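Local coordinates for outer surface protein (Borrelia burgdorferi, PDB 5IZT) that is of unknown function but, as an outer surface protein of the Lyme disease spirochaete, probably acts at the cell surface in contact with the host, at residues T198-N201 against F202-E206; N239-P243 against E244-E248; L301-I304 against N305-I308; K319-S322 against F323-T326; A384-S387 against V388-Y392. All blocks are in the same frame, centred on the assembly; numbering follows the deposited sequence.

Contact 1 (T198-N201 against F202-E206); sequences TQNN and FGFRE
Asn200 OD1 is gripped by two backbone amides of the turn that follows it. Phe202 N donates to it over 2.9 Å, the N-H pointing almost straight at the oxygen (161°) but tilted out of the amide plane. Phe204 N reaches the same Asn200 OD1 at 3.2 Å, lying in the carbonyl plane and well off to the side of the C=O. On the other branch, Asn200 ND2 makes a weak, bent bond of 2.7 Å to Phe204 O. Both ends of the amide are thus occupied by backbone, which fixes its rotation and stands in for a regular hydrogen-bonding pattern in a loop that has none. The torsion chi1 of 171° swings CG away from its own backbone N and forward over the turn. There the amide lies across the Phe204 side chain at about a right angle: ND2 comes within 3.3 Å of Phe204 CB and sits at the ring edge, near its plane. A water bridges the same turn, donating to Asn200 O at 2.9 Å and accepting from Gly203 N at 2.6 Å. Gly203 carries the chain through the bend with a positive phi (64°). An asparagine whose OD1 accepts from the amide two residues on is an Asx turn, here extended by the second donor. The turn belongs to the loop between helices 179-197 and 243-255: Asn201 ND2 bonds back to Asn196 O at the end of the first, while the Phe204 ring meets Tyr253 on the second, and Asn200 and Phe202 both rest on Phe258.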
loop_
_atom_site.group_PDB
_atom_site.type_symbol
_atom_site.label_atom_id
_atom_site.label_comp_id
_atom_site.label_asym_id
_atom_site.label_seq_id
_atom_site.Cartn_x
_atom_site.Cartn_y
_atom_site.Cartn_z
ATOM N N THR A 198 -6.373 -2.565 7.892
ATOM C CA THR A 198 -5.055 -1.941 7.878
ATOM C C THR A 198 -4.332 -2.087 9.209
ATOM O O THR A 198 -3.153 -1.732 9.304
ATOM C CB THR A 198 -5.151 -0.452 7.535
ATOM O OG1 THR A 198 -5.750 0.250 8.630
ATOM C CG2 THR A 198 -5.991 -0.237 6.292
ATOM N N GLN A 199 -4.985 -2.630 10.226
ATOM C CA GLN A 199 -4.329 -2.861 11.504
ATOM C C GLN A 199 -3.965 -4.330 11.670
ATOM O O GLN A 199 -4.620 -5.227 11.130
ATOM C CB GLN A 199 -5.218 -2.407 12.665
ATOM C CG GLN A 199 -5.886 -1.059 12.432
ATOM C CD GLN A 199 -4.868 0.055 12.250
ATOM O OE1 GLN A 199 -4.062 0.324 13.145
ATOM N NE2 GLN A 199 -4.884 0.692 11.084
ATOM N N ASN A 200 -2.892 -4.565 12.417
ATOM C CA ASN A 200 -2.467 -5.925 12.713
ATOM C C ASN A 200 -3.438 -6.517 13.722
ATOM O O ASN A 200 -3.340 -6.245 14.919
ATOM C CB ASN A 200 -1.043 -5.927 13.252
ATOM C CG ASN A 200 -0.624 -7.280 13.779
ATOM O OD1 ASN A 200 -1.316 -8.289 13.578
ATOM N ND2 ASN A 200 0.519 -7.315 14.454
ATOM N N ASN A 201 -4.377 -7.337 13.242
ATOM C CA ASN A 201 -5.303 -8.072 14.099
ATOM C C ASN A 201 -4.915 -9.537 14.249
ATOM O O ASN A 201 -5.766 -10.363 14.603
ATOM C CB ASN A 201 -6.730 -7.967 13.547
ATOM C CG ASN A 201 -7.149 -6.535 13.282
ATOM O OD1 ASN A 201 -7.006 -5.669 14.143
ATOM N ND2 ASN A 201 -7.660 -6.276 12.079
ATOM N N PHE A 202 -3.651 -9.883 13.986
ATOM C CA PHE A 202 -3.228 -11.279 13.919
ATOM C C PHE A 202 -2.131 -11.634 14.920
ATOM O O PHE A 202 -1.578 -12.736 14.836
ATOM C CB PHE A 202 -2.716 -11.641 12.515
ATOM C CG PHE A 202 -3.658 -11.304 11.389
ATOM C CD1 PHE A 202 -3.149 -10.962 10.142
ATOM C CD2 PHE A 202 -5.037 -11.356 11.554
ATOM C CE1 PHE A 202 -3.996 -10.651 9.091
ATOM C CE2 PHE A 202 -5.894 -11.048 10.504
ATOM C CZ PHE A 202 -5.373 -10.697 9.272
ATOM N N GLY A 203 -1.778 -10.741 15.845
ATOM C CA GLY A 203 -0.615 -11.003 16.684
ATOM C C GLY A 203 0.680 -11.075 15.903
ATOM O O GLY A 203 1.679 -11.620 16.386
ATOM N N PHE A 204 0.685 -10.527 14.696
ATOM C CA PHE A 204 1.896 -10.463 13.896
ATOM C C PHE A 204 2.955 -9.674 14.653
ATOM O O PHE A 204 2.652 -8.656 15.279
ATOM C CB PHE A 204 1.554 -9.808 12.561
ATOM C CG PHE A 204 2.733 -9.421 11.722
ATOM C CD1 PHE A 204 3.190 -10.262 10.724
ATOM C CD2 PHE A 204 3.342 -8.191 11.891
ATOM C CE1 PHE A 204 4.260 -9.891 9.929
ATOM C CE2 PHE A 204 4.402 -7.810 11.100
ATOM C CZ PHE A 204 4.866 -8.662 10.119
ATOM N N ARG A 205 4.205 -10.136 14.583
ATOM C CA ARG A 205 5.302 -9.411 15.206
ATOM C C ARG A 205 6.515 -9.381 14.285
ATOM O O ARG A 205 6.809 -10.354 13.588
ATOM C CB ARG A 205 5.690 -10.024 16.557
ATOM C CG ARG A 205 6.165 -8.981 17.556
ATOM C CD ARG A 205 6.544 -9.604 18.883
ATOM N NE ARG A 205 6.832 -8.600 19.908
ATOM C CZ ARG A 205 8.034 -8.077 20.137
ATOM N NH1 ARG A 205 9.080 -8.458 19.413
ATOM N NH2 ARG A 205 8.193 -7.173 21.096
ATOM N N GLU A 206 7.187 -8.236 14.269
ATOM C CA GLU A 206 8.374 -8.033 13.440
ATOM C C GLU A 206 9.586 -8.766 14.029
ATOM O O GLU A 206 9.861 -8.668 15.227
ATOM C CB GLU A 206 8.628 -6.531 13.346
ATOM C CG GLU A 206 9.941 -6.081 12.797
ATOM C CD GLU A 206 10.023 -4.564 12.747
ATOM O OE1 GLU A 206 10.334 -3.933 13.785
ATOM O OE2 GLU A 206 9.798 -3.998 11.672
HETATM O O HOH W 1 -2.544 -8.387 16.677
#

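Contact 2 (N239-P243 against E244-E248); sequences NSNTP and EAENE
The chain arrives extended at Thr242 and coils from Pro243 onward into helix 243-255, whose first turn is closed by two i to i+4 bonds, Glu246 N to Thr242 O and Asn247 N to Pro243 O, each 3.0 Å long. Thr242 folds its hydroxyl back over the helix start. With chi1 at 62°, OG1 stands between its own backbone N and carbonyl carbon, where it accepts from Ala245 N at 3.3 Å with a fairly straight N-H (155°). The same Thr242 OG1 gives its proton to Ser240 OG, 3.0 Å away, and the serine oxygen is bonded in turn to Gln237 O, so a short relay of hydroxyls runs from the preceding loop to the helix start. Ala245 CB lies beneath both hydroxyls, 3.4 Å from Ser240 OG and 3.5 Å from Thr242 OG1, a small apolar floor under a polar pair. This is a threonine N-cap: the side chain satisfies an amide that has no helical carbonyl before it, and proline occupies the first helical position, where its lack of an N-H costs nothing. Just ahead of the cap, Asn241 is the centre of an inverse gamma turn. Glu246 runs back along the outside of the first turn, its CG 3.3 Å from Thr242 O, and its carboxylate lies beside the Asn241 side chain, both pointing the same way with their planes 29° apart. On the inner side Glu248 turns away from the cap, its two carboxylate oxygens taken by Ile224 N and Ser225 N, and its chain packs on Leu291 and Ile295 of helix 280-316.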
loop_
_atom_site.group_PDB
_atom_site.type_symbol
_atom_site.label_atom_id
_atom_site.label_comp_id
_atom_site.label_asym_id
_atom_site.label_seq_id
_atom_site.Cartn_x
_atom_site.Cartn_y
_atom_site.Cartn_z
ATOM N N ASN A 239 15.114 1.659 9.022
ATOM C CA ASN A 239 15.455 0.461 9.781
ATOM C C ASN A 239 15.739 0.752 11.249
ATOM O O ASN A 239 16.211 -0.141 11.964
ATOM C CB ASN A 239 16.686 -0.230 9.168
ATOM C CG ASN A 239 17.956 0.579 9.375
ATOM O OD1 ASN A 239 17.894 1.767 9.672
ATOM N ND2 ASN A 239 19.112 -0.065 9.245
ATOM N N SER A 240 15.465 1.968 11.716
ATOM C CA SER A 240 15.931 2.361 13.031
ATOM C C SER A 240 14.989 1.863 14.126
ATOM O O SER A 240 13.817 1.540 13.899
ATOM C CB SER A 240 16.086 3.887 13.122
ATOM O OG SER A 240 14.833 4.518 12.906
ATOM N N ASN A 241 15.530 1.811 15.340
ATOM C CA ASN A 241 14.757 1.465 16.528
ATOM C C ASN A 241 14.137 2.737 17.103
ATOM O O ASN A 241 14.508 3.233 18.165
ATOM C CB ASN A 241 15.641 0.761 17.550
ATOM C CG ASN A 241 14.863 0.295 18.761
ATOM O OD1 ASN A 241 13.641 0.143 18.705
ATOM N ND2 ASN A 241 15.567 0.059 19.864
ATOM N N THR A 242 13.185 3.275 16.354
ATOM C CA THR A 242 12.403 4.432 16.755
ATOM C C THR A 242 10.941 4.146 16.473
ATOM O O THR A 242 10.619 3.397 15.542
ATOM C CB THR A 242 12.822 5.702 15.998
ATOM O OG1 THR A 242 12.593 5.507 14.596
ATOM C CG2 THR A 242 14.295 6.015 16.214
ATOM N N PRO A 243 10.032 4.706 17.272
ATOM C CA PRO A 243 8.601 4.497 17.009
ATOM C C PRO A 243 8.159 4.972 15.633
ATOM O O PRO A 243 7.270 4.351 15.034
ATOM C CB PRO A 243 7.923 5.281 18.137
ATOM C CG PRO A 243 8.955 5.353 19.229
ATOM C CD PRO A 243 10.272 5.464 18.513
ATOM N N GLU A 244 8.751 6.053 15.107
ATOM C CA GLU A 244 8.391 6.502 13.763
ATOM C C GLU A 244 8.741 5.455 12.714
ATOM O O GLU A 244 7.956 5.200 11.796
ATOM C CB GLU A 244 9.074 7.834 13.435
ATOM C CG GLU A 244 8.589 9.006 14.248
ATOM C CD GLU A 244 9.409 10.244 13.956
ATOM O OE1 GLU A 244 10.566 10.314 14.425
ATOM O OE2 GLU A 244 8.912 11.127 13.223
ATOM N N ALA A 245 9.921 4.828 12.823
ATOM C CA ALA A 245 10.293 3.848 11.815
ATOM C C ALA A 245 9.495 2.560 11.977
ATOM O O ALA A 245 9.154 1.917 10.979
ATOM C CB ALA A 245 11.800 3.564 11.849
ATOM N N GLU A 246 9.228 2.134 13.217
ATOM C CA GLU A 246 8.379 0.953 13.387
ATOM C C GLU A 246 7.018 1.172 12.734
ATOM O O GLU A 246 6.491 0.288 12.045
ATOM C CB GLU A 246 8.211 0.629 14.872
ATOM C CG GLU A 246 9.510 0.293 15.586
ATOM C CD GLU A 246 9.401 0.384 17.107
ATOM O OE1 GLU A 246 8.304 0.707 17.612
ATOM O OE2 GLU A 246 10.424 0.147 17.795
ATOM N N ASN A 247 6.449 2.361 12.924
ATOM C CA ASN A 247 5.150 2.674 12.329
ATOM C C ASN A 247 5.194 2.561 10.808
ATOM O O ASN A 247 4.275 2.008 10.187
ATOM C CB ASN A 247 4.728 4.082 12.746
ATOM C CG ASN A 247 3.326 4.433 12.277
ATOM O OD1 ASN A 247 2.344 3.897 12.788
ATOM N ND2 ASN A 247 3.227 5.320 11.301
ATOM N N GLU A 248 6.263 3.067 10.186
ATOM C CA GLU A 248 6.332 3.045 8.731
ATOM C C GLU A 248 6.637 1.656 8.188
ATOM O O GLU A 248 6.072 1.258 7.162
ATOM C CB GLU A 248 7.378 4.037 8.217
ATOM C CG GLU A 248 7.405 4.070 6.697
ATOM C CD GLU A 248 7.584 5.444 6.109
ATOM O OE1 GLU A 248 8.600 5.651 5.415
ATOM O OE2 GLU A 248 6.727 6.315 6.340
#

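Contact 3 (L301-I304 against N305-I308); sequences LEEI and NKKI
Glu303 reaches along the helix surface to two lysines of the next turn. From CB its chain leaves anti to the backbone N (chi1 -169°), then bends at chi2, which lays the carboxylate alongside the helix, toward Lys306 and Lys307. Glu303 CD comes to rest 3.7 Å from Lys306 CE. Beyond it the two oxygens part: Glu303 OE1 takes a weak bond from Lys306 NZ at 3.1 Å, with Lys306 CE almost as near, while Glu303 OE2 receives Lys307 NZ at 2.9 Å, nearly along its C-O axis. The lysines come up differently. Lys306 crosses the glutamate at a slant, whereas Lys307, bent at chi2 and again at chi4, lies beside it and points the same way. Lys307 NZ also pairs with the terminal carboxylate of Met396, so one ammonium joins two acids, and that shared charge probably steadies the buried Glu303. On the neighbouring flank Glu302 OE2 touches the aliphatic part of Lys306, 3.7 Å from its CG, but the charged end of Glu302 is held by Lys195 of helix 179-197. A different face of the same turn is apolar: Ile304 CG2 meets Ile308 CD1 at 4.1 Å, and together with Leu301 these residues pack on helices 179-197 and 322-359. Spacings of three and four between acid and base, with Leu301, Ile304 and Ile308 spaced three and four apart on the inward side, are the pattern of an amphipathic helix in a helical bundle, consistent with the coiled coil predicted from this point on.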
loop_
_atom_site.group_PDB
_atom_site.type_symbol
_atom_site.label_atom_id
_atom_site.label_comp_id
_atom_site.label_asym_id
_atom_site.label_seq_id
_atom_site.Cartn_x
_atom_site.Cartn_y
_atom_site.Cartn_z
ATOM N N LEU A 301 -8.950 6.277 2.426
ATOM C CA LEU A 301 -10.063 5.764 3.221
ATOM C C LEU A 301 -10.613 6.842 4.147
ATOM O O LEU A 301 -11.819 7.108 4.158
ATOM C CB LEU A 301 -9.616 4.540 4.026
ATOM C CG LEU A 301 -9.186 3.318 3.210
ATOM C CD1 LEU A 301 -8.642 2.288 4.185
ATOM C CD2 LEU A 301 -10.345 2.729 2.384
ATOM N N GLU A 302 -9.734 7.531 4.881
ATOM C CA GLU A 302 -10.207 8.569 5.794
ATOM C C GLU A 302 -10.832 9.741 5.042
ATOM O O GLU A 302 -11.792 10.349 5.527
ATOM C CB GLU A 302 -9.071 9.050 6.698
ATOM C CG GLU A 302 -9.540 9.913 7.876
ATOM C CD GLU A 302 -10.760 9.347 8.617
ATOM O OE1 GLU A 302 -10.789 8.136 8.939
ATOM O OE2 GLU A 302 -11.689 10.139 8.901
ATOM N N GLU A 303 -10.284 10.091 3.876
ATOM C CA GLU A 303 -10.842 11.190 3.094
ATOM C C GLU A 303 -12.257 10.873 2.613
ATOM O O GLU A 303 -13.140 11.738 2.661
ATOM C CB GLU A 303 -9.914 11.497 1.908
ATOM C CG GLU A 303 -10.243 12.783 1.157
ATOM C CD GLU A 303 -10.021 14.040 1.983
ATOM O OE1 GLU A 303 -9.083 14.068 2.808
ATOM O OE2 GLU A 303 -10.793 15.006 1.792
ATOM N N ILE A 304 -12.495 9.636 2.155
ATOM C CA ILE A 304 -13.838 9.230 1.748
ATOM C C ILE A 304 -14.794 9.321 2.926
ATOM O O ILE A 304 -15.904 9.851 2.806
ATOM C CB ILE A 304 -13.823 7.810 1.153
ATOM C CG1 ILE A 304 -13.042 7.787 -0.160
ATOM C CG2 ILE A 304 -15.253 7.289 0.954
ATOM C CD1 ILE A 304 -12.792 6.389 -0.712
ATOM N N ASN A 305 -14.377 8.795 4.083
ATOM C CA ASN A 305 -15.190 8.883 5.297
ATOM C C ASN A 305 -15.553 10.331 5.616
ATOM O O ASN A 305 -16.715 10.643 5.916
ATOM C CB ASN A 305 -14.424 8.253 6.466
ATOM C CG ASN A 305 -15.321 7.530 7.448
ATOM O OD1 ASN A 305 -16.433 7.131 7.121
ATOM N ND2 ASN A 305 -14.826 7.349 8.667
ATOM N N LYS A 306 -14.568 11.240 5.534
ATOM C CA LYS A 306 -14.834 12.656 5.815
ATOM C C LYS A 306 -15.822 13.250 4.815
ATOM O O LYS A 306 -16.703 14.039 5.190
ATOM C CB LYS A 306 -13.535 13.461 5.775
ATOM C CG LYS A 306 -12.561 13.190 6.908
ATOM C CD LYS A 306 -11.428 14.221 6.927
ATOM C CE LYS A 306 -10.631 14.223 5.632
ATOM N NZ LYS A 306 -9.665 15.358 5.560
ATOM N N LYS A 307 -15.659 12.925 3.528
ATOM C CA LYS A 307 -16.550 13.470 2.499
ATOM C C LYS A 307 -17.980 12.981 2.662
ATOM O O LYS A 307 -18.932 13.732 2.403
ATOM C CB LYS A 307 -16.011 13.129 1.111
ATOM C CG LYS A 307 -14.798 13.996 0.752
ATOM C CD LYS A 307 -15.198 15.474 0.781
ATOM C CE LYS A 307 -14.289 16.346 -0.070
ATOM N NZ LYS A 307 -12.955 16.490 0.562
ATOM N N ILE A 308 -18.155 11.722 3.053
ATOM C CA ILE A 308 -19.497 11.199 3.299
ATOM C C ILE A 308 -20.210 12.047 4.336
ATOM O O ILE A 308 -21.374 12.412 4.161
ATOM C CB ILE A 308 -19.431 9.729 3.741
ATOM C CG1 ILE A 308 -18.945 8.840 2.597
ATOM C CG2 ILE A 308 -20.787 9.274 4.263
ATOM C CD1 ILE A 308 -18.759 7.421 3.034
#

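Contact 4 (K319-S322 against F323-T326); sequences KINS and FDFT
This is a helix N-terminus, the start of helix 322-359 just after the tight connection from helix 280-316, at an exposed end of the helical bundle. Asn321 holds the N-cap position, and Asp324, three residues on, folds back toward it: Asp324 OD2 accepts from Asn321 N at 3.0 Å, a nearly straight bond (173°) that arrives from above the carboxylate plane. This is the returning half of a capping box. The carboxylate beside the first turn would probably interact favourably with the helix dipole. Ahead of the cap, Ile320 leans on the first turn, its CB 3.6 Å from Asp324 CB and its CD1 4.1 Å from Phe325 CB. A chi1 of 64° turns Ile320 CG1 up the helix, which brings CD1 to Phe325. That phenylalanine turns inward to meet the Tyr315 ring and to pack on Leu180 and Lys184 of helix 179-197. Phe325 N closes the turn on Asn321 O at 2.9 Å. One residue further on, Ser322 O is held twice by Thr326, whose N and OG1, each 2.8 Å away, reach that oxygen from opposite faces of its carbonyl plane.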
loop_
_atom_site.group_PDB
_atom_site.type_symbol
_atom_site.label_atom_id
_atom_site.label_comp_id
_atom_site.label_asym_id
_atom_site.label_seq_id
_atom_site.Cartn_x
_atom_site.Cartn_y
_atom_site.Cartn_z
ATOM N N LYS A 319 -28.915 21.714 1.022
ATOM C CA LYS A 319 -28.033 22.306 0.024
ATOM C C LYS A 319 -27.983 21.458 -1.237
ATOM O O LYS A 319 -27.757 21.986 -2.333
ATOM C CB LYS A 319 -26.626 22.480 0.592
ATOM C CG LYS A 319 -26.470 23.667 1.517
ATOM C CD LYS A 319 -25.022 23.836 1.925
ATOM C CE LYS A 319 -24.099 23.705 0.716
ATOM N NZ LYS A 319 -22.656 23.557 1.077
ATOM N N ILE A 320 -28.136 20.139 -1.092
ATOM C CA ILE A 320 -28.185 19.206 -2.207
ATOM C C ILE A 320 -29.369 18.287 -1.955
ATOM O O ILE A 320 -29.856 18.177 -0.828
ATOM C CB ILE A 320 -26.880 18.398 -2.365
ATOM C CG1 ILE A 320 -26.642 17.497 -1.148
ATOM C CG2 ILE A 320 -25.702 19.342 -2.587
ATOM C CD1 ILE A 320 -25.397 16.618 -1.265
ATOM N N ASN A 321 -29.870 17.664 -3.019
ATOM C CA ASN A 321 -31.037 16.805 -2.878
ATOM C C ASN A 321 -30.608 15.335 -2.914
ATOM O O ASN A 321 -29.420 15.007 -3.000
ATOM C CB ASN A 321 -32.103 17.152 -3.931
ATOM C CG ASN A 321 -31.656 16.867 -5.353
ATOM O OD1 ASN A 321 -30.684 16.147 -5.589
ATOM N ND2 ASN A 321 -32.371 17.437 -6.314
ATOM N N SER A 322 -31.599 14.440 -2.837
ATOM C CA SER A 322 -31.314 13.005 -2.803
ATOM C C SER A 322 -30.536 12.562 -4.033
ATOM O O SER A 322 -29.599 11.752 -3.932
ATOM C CB SER A 322 -32.620 12.210 -2.704
ATOM O OG SER A 322 -33.302 12.488 -1.504
ATOM N N PHE A 323 -30.926 13.061 -5.210
ATOM C CA PHE A 323 -30.209 12.702 -6.426
ATOM C C PHE A 323 -28.752 13.119 -6.329
ATOM O O PHE A 323 -27.850 12.352 -6.689
ATOM C CB PHE A 323 -30.863 13.353 -7.660
ATOM C CG PHE A 323 -30.102 13.101 -8.934
ATOM C CD1 PHE A 323 -29.085 13.968 -9.342
ATOM C CD2 PHE A 323 -30.359 11.974 -9.696
ATOM C CE1 PHE A 323 -28.355 13.720 -10.502
ATOM C CE2 PHE A 323 -29.629 11.713 -10.862
ATOM C CZ PHE A 323 -28.631 12.591 -11.267
ATOM N N ASP A 324 -28.511 14.346 -5.857
ATOM C CA ASP A 324 -27.150 14.877 -5.786
ATOM C C ASP A 324 -26.306 14.064 -4.821
ATOM O O ASP A 324 -25.144 13.747 -5.106
ATOM C CB ASP A 324 -27.191 16.323 -5.297
ATOM C CG ASP A 324 -27.995 17.231 -6.195
ATOM O OD1 ASP A 324 -28.158 16.914 -7.391
ATOM O OD2 ASP A 324 -28.503 18.247 -5.680
ATOM N N PHE A 325 -26.882 13.722 -3.667
ATOM C CA PHE A 325 -26.181 12.916 -2.675
ATOM C C PHE A 325 -25.899 11.517 -3.214
ATOM O O PHE A 325 -24.780 11.011 -3.087
ATOM C CB PHE A 325 -27.017 12.868 -1.387
ATOM C CG PHE A 325 -26.254 12.389 -0.168
ATOM C CD1 PHE A 325 -24.872 12.223 -0.204
ATOM C CD2 PHE A 325 -26.925 12.102 1.007
ATOM C CE1 PHE A 325 -24.176 11.773 0.920
ATOM C CE2 PHE A 325 -26.242 11.655 2.138
ATOM C CZ PHE A 325 -24.859 11.485 2.098
ATOM N N THR A 326 -26.892 10.892 -3.860
ATOM C CA THR A 326 -26.661 9.604 -4.507
ATOM C C THR A 326 -25.496 9.665 -5.494
ATOM O O THR A 326 -24.612 8.800 -5.478
ATOM C CB THR A 326 -27.937 9.158 -5.219
ATOM O OG1 THR A 326 -28.971 9.023 -4.253
ATOM C CG2 THR A 326 -27.728 7.833 -5.918
#

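Contact 5 (A384-S387 against V388-Y392); sequences ARQS and VLEAY
Gln386 and Glu390 meet one turn apart with their flat ends nearly perpendicular, amide and carboxylate planes 80° apart. Gln386 NE2 points its N-H straight at Glu390 OE2 (2.7 Å, 172°), which lies in the plane of the amide and is approached on its anti side. With chi1 at 177° Gln386 CG is turned away from the backbone N, and the bend at chi2 carries the amide forward along the helix; the glutamate comes back to meet it with an extended chain, its CG 3.2 Å from Gln386 O. The other branch of the amide passes Leu389, Gln386 OE1 standing 4.0 Å from Leu389 CD2. Leu389 thus meets two polar chains, for Arg385 also slants across it. In the conformer given here, one of two, Arg385 bends at chi2 and lays a face of its guanidinium over the leucine, with Leu389 CG 4.2 Å above the plane and toward its rim, and Arg385 NH1 is 3.4 Å from Leu389 CB. Arg385 NH1 also bonds to Ser296 OG of helix 280-316. Ser387, likewise modelled in two conformers, in this one bonds through OG to Gln338 of helix 322-359. Val388 and Ala391 face inward, the former touching Lys342 and Ser296, the latter Gln338 and Ile339. Regular i to i+4 backbone bonds, such as Ala391 N to Ser387 O at 3.0 Å, run through the whole segment. A polar i to i+4 pair on the exposed side is the pattern of an amphipathic helix in an all-helical bundle, here packed on helices 280-316 and 322-359 by its other side.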
loop_
_atom_site.group_PDB
_atom_site.type_symbol
_atom_site.label_atom_id
_atom_site.label_comp_id
_atom_site.label_asym_id
_atom_site.label_seq_id
_atom_site.Cartn_x
_atom_site.Cartn_y
_atom_site.Cartn_z
ATOM N N ALA A 384 0.818 1.316 -10.304
ATOM C CA ALA A 384 -0.223 1.091 -9.301
ATOM C C ALA A 384 -0.161 2.140 -8.194
ATOM O O ALA A 384 -1.209 2.663 -7.777
ATOM C CB ALA A 384 -0.109 -0.318 -8.719
ATOM N N ARG A 385 1.050 2.457 -7.710
ATOM C CA ARG A 385 1.201 3.482 -6.679
ATOM C C ARG A 385 0.633 4.808 -7.153
ATOM O O ARG A 385 -0.118 5.467 -6.430
ATOM C CB ARG A 385 2.675 3.648 -6.295
ATOM C CG ARG A 385 2.925 4.614 -5.104
ATOM C CD ARG A 385 2.983 6.097 -5.507
ATOM N NE ARG A 385 3.150 6.983 -4.355
ATOM C CZ ARG A 385 2.172 7.322 -3.518
ATOM N NH1 ARG A 385 0.950 6.842 -3.699
ATOM N NH2 ARG A 385 2.415 8.134 -2.498
ATOM N N GLN A 386 1.008 5.222 -8.361
ATOM C CA GLN A 386 0.542 6.487 -8.913
ATOM C C GLN A 386 -0.972 6.503 -9.074
ATOM O O GLN A 386 -1.613 7.543 -8.882
ATOM C CB GLN A 386 1.241 6.730 -10.255
ATOM C CG GLN A 386 0.803 7.973 -11.003
ATOM C CD GLN A 386 1.229 9.252 -10.315
ATOM O OE1 GLN A 386 2.174 9.261 -9.525
ATOM N NE2 GLN A 386 0.532 10.344 -10.615
ATOM N N SER A 387 -1.565 5.360 -9.420
ATOM C CA SER A 387 -3.013 5.321 -9.600
ATOM C C SER A 387 -3.740 5.505 -8.276
ATOM O O SER A 387 -4.789 6.168 -8.222
ATOM C CB SER A 387 -3.436 4.011 -10.257
ATOM O OG SER A 387 -4.815 4.039 -10.570
ATOM N N VAL A 388 -3.215 4.912 -7.199
ATOM C CA VAL A 388 -3.840 5.102 -5.889
ATOM C C VAL A 388 -3.732 6.563 -5.472
ATOM O O VAL A 388 -4.696 7.161 -4.973
ATOM C CB VAL A 388 -3.209 4.166 -4.836
ATOM C CG1 VAL A 388 -3.783 4.479 -3.449
ATOM C CG2 VAL A 388 -3.491 2.693 -5.175
ATOM N N LEU A 389 -2.558 7.156 -5.698
ATOM C CA LEU A 389 -2.323 8.565 -5.398
ATOM C C LEU A 389 -3.277 9.476 -6.169
ATOM O O LEU A 389 -3.840 10.425 -5.608
ATOM C CB LEU A 389 -0.866 8.910 -5.724
ATOM C CG LEU A 389 -0.500 10.380 -5.542
ATOM C CD1 LEU A 389 -0.714 10.732 -4.081
ATOM C CD2 LEU A 389 0.932 10.657 -5.985
ATOM N N GLU A 390 -3.445 9.226 -7.471
ATOM C CA GLU A 390 -4.348 10.058 -8.257
ATOM C C GLU A 390 -5.789 9.919 -7.782
ATOM O O GLU A 390 -6.530 10.906 -7.726
ATOM C CB GLU A 390 -4.215 9.710 -9.740
ATOM C CG GLU A 390 -2.872 10.136 -10.321
ATOM C CD GLU A 390 -2.652 9.674 -11.753
ATOM O OE1 GLU A 390 -3.553 9.018 -12.318
ATOM O OE2 GLU A 390 -1.565 9.957 -12.303
ATOM N N ALA A 391 -6.206 8.709 -7.417
ATOM C CA ALA A 391 -7.551 8.550 -6.875
ATOM C C ALA A 391 -7.700 9.309 -5.560
ATOM O O ALA A 391 -8.708 9.988 -5.331
ATOM C CB ALA A 391 -7.866 7.069 -6.680
ATOM N N TYR A 392 -6.703 9.201 -4.689
ATOM C CA TYR A 392 -6.717 9.938 -3.434
ATOM C C TYR A 392 -6.858 11.432 -3.670
ATOM O O TYR A 392 -7.725 12.081 -3.076
ATOM C CB TYR A 392 -5.457 9.607 -2.626
ATOM C CG TYR A 392 -5.214 10.525 -1.450
ATOM C CD1 TYR A 392 -6.166 10.679 -0.452
ATOM C CD2 TYR A 392 -3.993 11.140 -1.280
ATOM C CE1 TYR A 392 -5.937 11.505 0.630
ATOM C CE2 TYR A 392 -3.748 11.950 -0.190
ATOM C CZ TYR A 392 -4.720 12.124 0.758
ATOM O OH TYR A 392 -4.457 12.935 1.839
#

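Overall arrangement
All five contacts are local and follow one another along a single, almost wholly helical chain. Contacts 1 and 2 mark the two ends of the long loop region between helices 179-197 and 243-255, their centres 15 Å apart. Contacts 3 and 5 lie on helices 280-316 and 366-395, and contact 4 at the start of helix 322-359. Contact 3 is the middle link: Leu301 touches Thr198 of contact 1, Ile308 meets Phe325 of contact 4, and Glu303 meets Tyr392 of contact 5. Contact 4 lies farthest from the chain centre, about 44 Å from contact 2 between centres, so the two capped helix starts are well separated in an elongated helical fold.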